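Local coordinates for phage-like element PBSX protein XepA (Bacillus subtilis, PDB 6IA5) that is of unknown function, does not seem to take part in host cell lysis, and assembles as a pentamer, at residues P9-K12 against A13-G17; P21-G25 against K26-V30. All coordinates share one frame; numbering follows the deposited sequence.

Interaction 1. Residues P9-K12 against A13-G17; sequences PLDK and AGKAG
A tight reversal of the chain, a type I beta turn from Asp11 to Gly14 with a G1 beta bulge, brings Asp11 against Lys15 and Leu10 against Ala16 in the loop before strand 20-22. The turn is closed by Gly14 N, which donates to Asp11 O at 2.8 Å from above the carbonyl plane. Beyond it Asp11 N gives a hydrogen bond to Lys15 O, and a longer one, 3.3 Å from Gly17 N to Pro9 O, runs nearly along the C=O axis. One water donates to both Pro9 O and Lys15 O, adding a water bridge between the arms.

The Asp11 carboxylate folds back over the turn because CG sits between the backbone N and the carbonyl carbon (chi1 83°). Its OD1 takes the N-H of Lys15 at 2.8 Å, met from above the carboxylate plane, and a weak, bent bond from Ala13 N at 2.9 Å. Aspartate suits this place, since its short side chain can reach backbone amides of its own turn. Gly14 is the bulge residue, whose positive phi favours glycine. Leu10 CD2 touches both CA and CB of Ala16, each at 3.7 Å; the small methyl lets the leucine lie against the backbone.

Asp11 OD2 also accepts from Phe8 N of a second subunit. A water bridges it to Lys15 NZ, 5.0 Å away, so the opposite charges meet through solvent. With backbone N-H groups gathered round it and a lysine nearby, the carboxylate is probably stabilised as the anion.

Interaction 2. Residues P21-G25 against K26-V30; sequences PYRGG and KNDFV
Tyr22 and Asp28 lie side by side where strands 20-22 and 28-35 pair, and here the hairpin is most closely packed. Their backbones form an antiparallel hydrogen-bonded pair, Tyr22 N to Asp28 O at 3.0 Å and Asp28 N to Tyr22 O at 3.2 Å. Asp28 CB stands over one face of the tyrosine ring, a CH-pi contact 4.0 Å from the centroid, while Phe29 O lies at the ring edge. A bridging water accepts from Tyr22 OH and donates to Asp28 OD1 and Phe29 O.

Arg23, extended from CG to NE, runs alongside Asp28. In the guanidinium plane, NE gives the anti lone pair of Asp28 OD2 a nearly straight hydrogen bond of 2.7 Å, part of a salt bridge; NH2 adds a weak bond. Asp28 OD1 takes Phe29 N at 2.8 Å and pairs with Lys20 of a second subunit. Aspartate thus serves two cations and an amide, while Val39 of a fourth subunit packs against Tyr22, Arg23 and Asp28.

The turn end, Gly24-Asn27, is looser and more exposed. Lys26 N closes the turn on Arg23 O; in one of two Lys26 conformers, NZ reaches that oxygen from the opposite face, and a water links NZ to Gly24 O. Another water joins Gly25 N to Asn27 OD1. The whole is a beta hairpin closed by a five-residue loop, 23-27, that holds a type I turn and a left-handed Lys26.

Interactions 1 and 2 follow each other along the N-terminal part of the chain, their centres 13 Å apart, and no direct touch joins them within the subunit. Both reverse the chain through a type I turn, but 9-17 has a single backbone bridge and lies at the surface, whereas 21-30 forms a paired hairpin and is largely buried. Neighbouring subunits connect the two regions: Pro9 packs on Phe29 of a third subunit, and Phe29 meets Phe8 of the second edge-to-face. Both therefore belong to the interface of the pentamer. A glycerol, probably from the crystallisation liquor, lies about 4 Å from the Ala16 side chain.

Interaction 1. Residues P9-K12 against A13-G17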
loop_
_atom_site.group_PDB
_atom_site.type_symbol
_atom_site.label_atom_id
_atom_site.label_comp_id
_atom_site.label_asym_id
_atom_site.label_seq_id
_atom_site.Cartn_x
_atom_site.Cartn_y
_atom_site.Cartn_z
ATOM N N PRO E 9 41.425 -1.183 -18.479
ATOM C CA PRO E 9 41.540 -1.892 -19.761
ATOM C C PRO E 9 41.701 -0.873 -20.889
ATOM O O PRO E 9 41.422 0.319 -20.705
ATOM C CB PRO E 9 40.189 -2.625 -19.898
ATOM C CG PRO E 9 39.244 -1.747 -19.067
ATOM C CD PRO E 9 40.071 -1.266 -17.886
ATOM N N LEU E 10 42.160 -1.348 -22.052
ATOM C CA LEU E 10 42.344 -0.508 -23.230
ATOM C C LEU E 10 41.298 -0.937 -24.250
ATOM O O LEU E 10 40.989 -2.119 -24.326
ATOM C CB LEU E 10 43.754 -0.751 -23.806
ATOM C CG LEU E 10 44.951 -0.540 -22.878
ATOM C CD1 LEU E 10 46.255 -0.801 -23.625
ATOM C CD2 LEU E 10 44.975 0.862 -22.303
ATOM N N ASP E 11 40.776 0.016 -25.031
ATOM C CA ASP E 11 39.883 -0.345 -26.121
ATOM C C ASP E 11 40.704 -0.859 -27.310
ATOM O O ASP E 11 41.926 -0.994 -27.223
ATOM C CB ASP E 11 38.939 0.810 -26.484
ATOM C CG ASP E 11 39.534 1.853 -27.413
ATOM O OD1 ASP E 11 40.789 1.911 -27.519
ATOM O OD2 ASP E 11 38.738 2.617 -28.021
ATOM N N LYS E 12 40.013 -1.122 -28.427
ATOM C CA LYS E 12 40.588 -1.693 -29.636
ATOM C C LYS E 12 41.742 -0.817 -30.132
ATOM O O LYS E 12 42.745 -1.342 -30.618
ATOM C CB LYS E 12 39.513 -1.806 -30.717
ATOM C CG LYS E 12 39.726 -2.917 -31.732
ATOM C CD LYS E 12 38.759 -2.859 -32.885
ATOM C CE LYS E 12 37.657 -3.885 -32.720
ATOM N NZ LYS E 12 36.618 -3.712 -33.758
ATOM N N ALA E 13 41.602 0.507 -29.966
ATOM C CA ALA E 13 42.574 1.467 -30.458
ATOM C C ALA E 13 43.624 1.773 -29.390
ATOM O O ALA E 13 44.363 2.731 -29.534
ATOM C CB ALA E 13 41.858 2.728 -30.892
ATOM N N GLY E 14 43.651 0.999 -28.302
ATOM C CA GLY E 14 44.617 1.203 -27.230
ATOM C C GLY E 14 44.286 2.355 -26.273
ATOM O O GLY E 14 45.150 2.749 -25.497
ATOM N N LYS E 15 43.044 2.871 -26.271
ATOM C CA LYS E 15 42.672 3.937 -25.342
ATOM C C LYS E 15 42.174 3.368 -24.010
ATOM O O LYS E 15 41.283 2.516 -23.976
ATOM C CB LYS E 15 41.633 4.866 -25.977
ATOM C CG LYS E 15 42.136 5.584 -27.223
ATOM C CD LYS E 15 41.663 6.996 -27.443
ATOM C CE LYS E 15 41.933 7.447 -28.866
ATOM N NZ LYS E 15 41.239 6.543 -29.812
ATOM N N ALA E 16 42.795 3.827 -22.911
ATOM C CA ALA E 16 42.445 3.420 -21.556
ATOM C C ALA E 16 41.127 4.091 -21.166
ATOM O O ALA E 16 40.848 5.209 -21.592
ATOM C CB ALA E 16 43.536 3.808 -20.584
ATOM N N GLY E 17 40.319 3.399 -20.358
ATOM C CA GLY E 17 39.073 3.958 -19.843
ATOM C C GLY E 17 38.694 3.223 -18.555
ATOM O O GLY E 17 39.065 2.053 -18.379
HETATM O O HOH W 1 39.321 1.146 -22.169
HETATM O O HOH W 2 38.738 4.736 -29.656
#

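Interaction 2. Residues P21-G25 against K26-V30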
loop_
_atom_site.group_PDB
_atom_site.type_symbol
_atom_site.label_atom_id
_atom_site.label_comp_id
_atom_site.label_asym_id
_atom_site.label_seq_id
_atom_site.Cartn_x
_atom_site.Cartn_y
_atom_site.Cartn_z
ATOM N N PRO E 21 34.210 -4.465 -20.128
ATOM C CA PRO E 21 33.629 -4.950 -21.388
ATOM C C PRO E 21 32.392 -5.796 -21.055
ATOM O O PRO E 21 32.295 -6.345 -19.951
ATOM C CB PRO E 21 34.734 -5.885 -21.930
ATOM C CG PRO E 21 35.433 -6.409 -20.671
ATOM C CD PRO E 21 35.373 -5.262 -19.678
ATOM N N TYR E 22 31.457 -5.908 -22.007
ATOM C CA TYR E 22 30.326 -6.814 -21.824
ATOM C C TYR E 22 29.762 -7.186 -23.187
ATOM O O TYR E 22 30.207 -6.645 -24.206
ATOM C CB TYR E 22 29.280 -6.223 -20.867
ATOM C CG TYR E 22 28.448 -5.082 -21.413
ATOM C CD1 TYR E 22 28.983 -3.812 -21.613
ATOM C CD2 TYR E 22 27.100 -5.264 -21.724
ATOM C CE1 TYR E 22 28.200 -2.750 -22.082
ATOM C CE2 TYR E 22 26.312 -4.224 -22.195
ATOM C CZ TYR E 22 26.847 -2.959 -22.358
ATOM O OH TYR E 22 26.040 -1.957 -22.836
ATOM N N ARG E 23 28.763 -8.073 -23.166
ATOM C CA ARG E 23 28.195 -8.754 -24.325
ATOM C C ARG E 23 29.087 -9.957 -24.654
ATOM O O ARG E 23 30.224 -10.037 -24.205
ATOM C CB ARG E 23 27.909 -7.820 -25.507
ATOM C CG ARG E 23 27.048 -6.613 -25.154
ATOM C CD ARG E 23 26.516 -5.878 -26.363
ATOM N NE ARG E 23 25.903 -4.606 -25.976
ATOM C CZ ARG E 23 24.647 -4.475 -25.527
ATOM N NH1 ARG E 23 23.814 -5.504 -25.572
ATOM N NH2 ARG E 23 24.241 -3.317 -25.044
ATOM N N GLY E 24 28.544 -10.911 -25.413
ATOM C CA GLY E 24 29.185 -12.200 -25.619
ATOM C C GLY E 24 30.611 -12.054 -26.149
ATOM O O GLY E 24 31.524 -12.720 -25.645
ATOM N N GLY E 25 30.779 -11.153 -27.126
ATOM C CA GLY E 25 32.078 -10.885 -27.720
ATOM C C GLY E 25 32.859 -9.733 -27.076
ATOM O O GLY E 25 33.834 -9.255 -27.666
ATOM N N LYS E 26 32.422 -9.262 -25.891
ATOM C CA LYS E 26 33.157 -8.270 -25.115
ATOM C C LYS E 26 33.455 -7.038 -25.961
ATOM O O LYS E 26 34.509 -6.411 -25.822
ATOM C CB LYS E 26 34.420 -8.889 -24.512
ATOM C CG LYS E 26 34.138 -10.052 -23.569
ATOM C CD LYS E 26 33.138 -9.694 -22.493
ATOM C CE LYS E 26 32.750 -10.906 -21.667
ATOM N NZ LYS E 26 31.437 -11.443 -22.073
ATOM N N ASN E 27 32.503 -6.671 -26.826
ATOM C CA ASN E 27 32.717 -5.576 -27.751
ATOM C C ASN E 27 31.850 -4.382 -27.379
ATOM O O ASN E 27 31.648 -3.465 -28.191
ATOM C CB ASN E 27 32.433 -5.997 -29.196
ATOM C CG ASN E 27 31.017 -6.502 -29.370
ATOM O OD1 ASN E 27 30.396 -7.004 -28.433
ATOM N ND2 ASN E 27 30.496 -6.377 -30.571
ATOM N N ASP E 28 31.362 -4.346 -26.139
ATOM C CA ASP E 28 30.723 -3.126 -25.639
ATOM C C ASP E 28 31.379 -2.743 -24.313
ATOM O O ASP E 28 32.078 -3.568 -23.728
ATOM C CB ASP E 28 29.206 -3.331 -25.554
ATOM C CG ASP E 28 28.383 -2.061 -25.658
ATOM O OD1 ASP E 28 28.978 -0.946 -25.591
ATOM O OD2 ASP E 28 27.151 -2.190 -25.802
ATOM N N PHE E 29 31.137 -1.517 -23.835
ATOM C CA PHE E 29 31.816 -1.030 -22.641
ATOM C C PHE E 29 30.808 -0.347 -21.716
ATOM O O PHE E 29 29.854 0.272 -22.191
ATOM C CB PHE E 29 32.937 -0.045 -23.024
ATOM C CG PHE E 29 32.456 1.081 -23.899
ATOM C CD1 PHE E 29 32.457 0.954 -25.285
ATOM C CD2 PHE E 29 31.968 2.256 -23.340
ATOM C CE1 PHE E 29 31.970 1.969 -26.095
ATOM C CE2 PHE E 29 31.447 3.261 -24.146
ATOM C CZ PHE E 29 31.456 3.120 -25.518
ATOM N N VAL E 30 31.088 -0.371 -20.408
ATOM C CA VAL E 30 30.247 0.318 -19.443
ATOM C C VAL E 30 31.133 0.826 -18.301
ATOM O O VAL E 30 32.072 0.138 -17.899
ATOM C CB VAL E 30 29.115 -0.627 -18.937
ATOM C CG1 VAL E 30 29.651 -1.880 -18.246
ATOM C CG2 VAL E 30 28.152 0.100 -17.999
HETATM O O HOH W 3 27.442 0.229 -23.508
HETATM O O HOH W 4 31.952 -14.274 -22.977
HETATM O O HOH W 5 29.191 -9.253 -28.511
#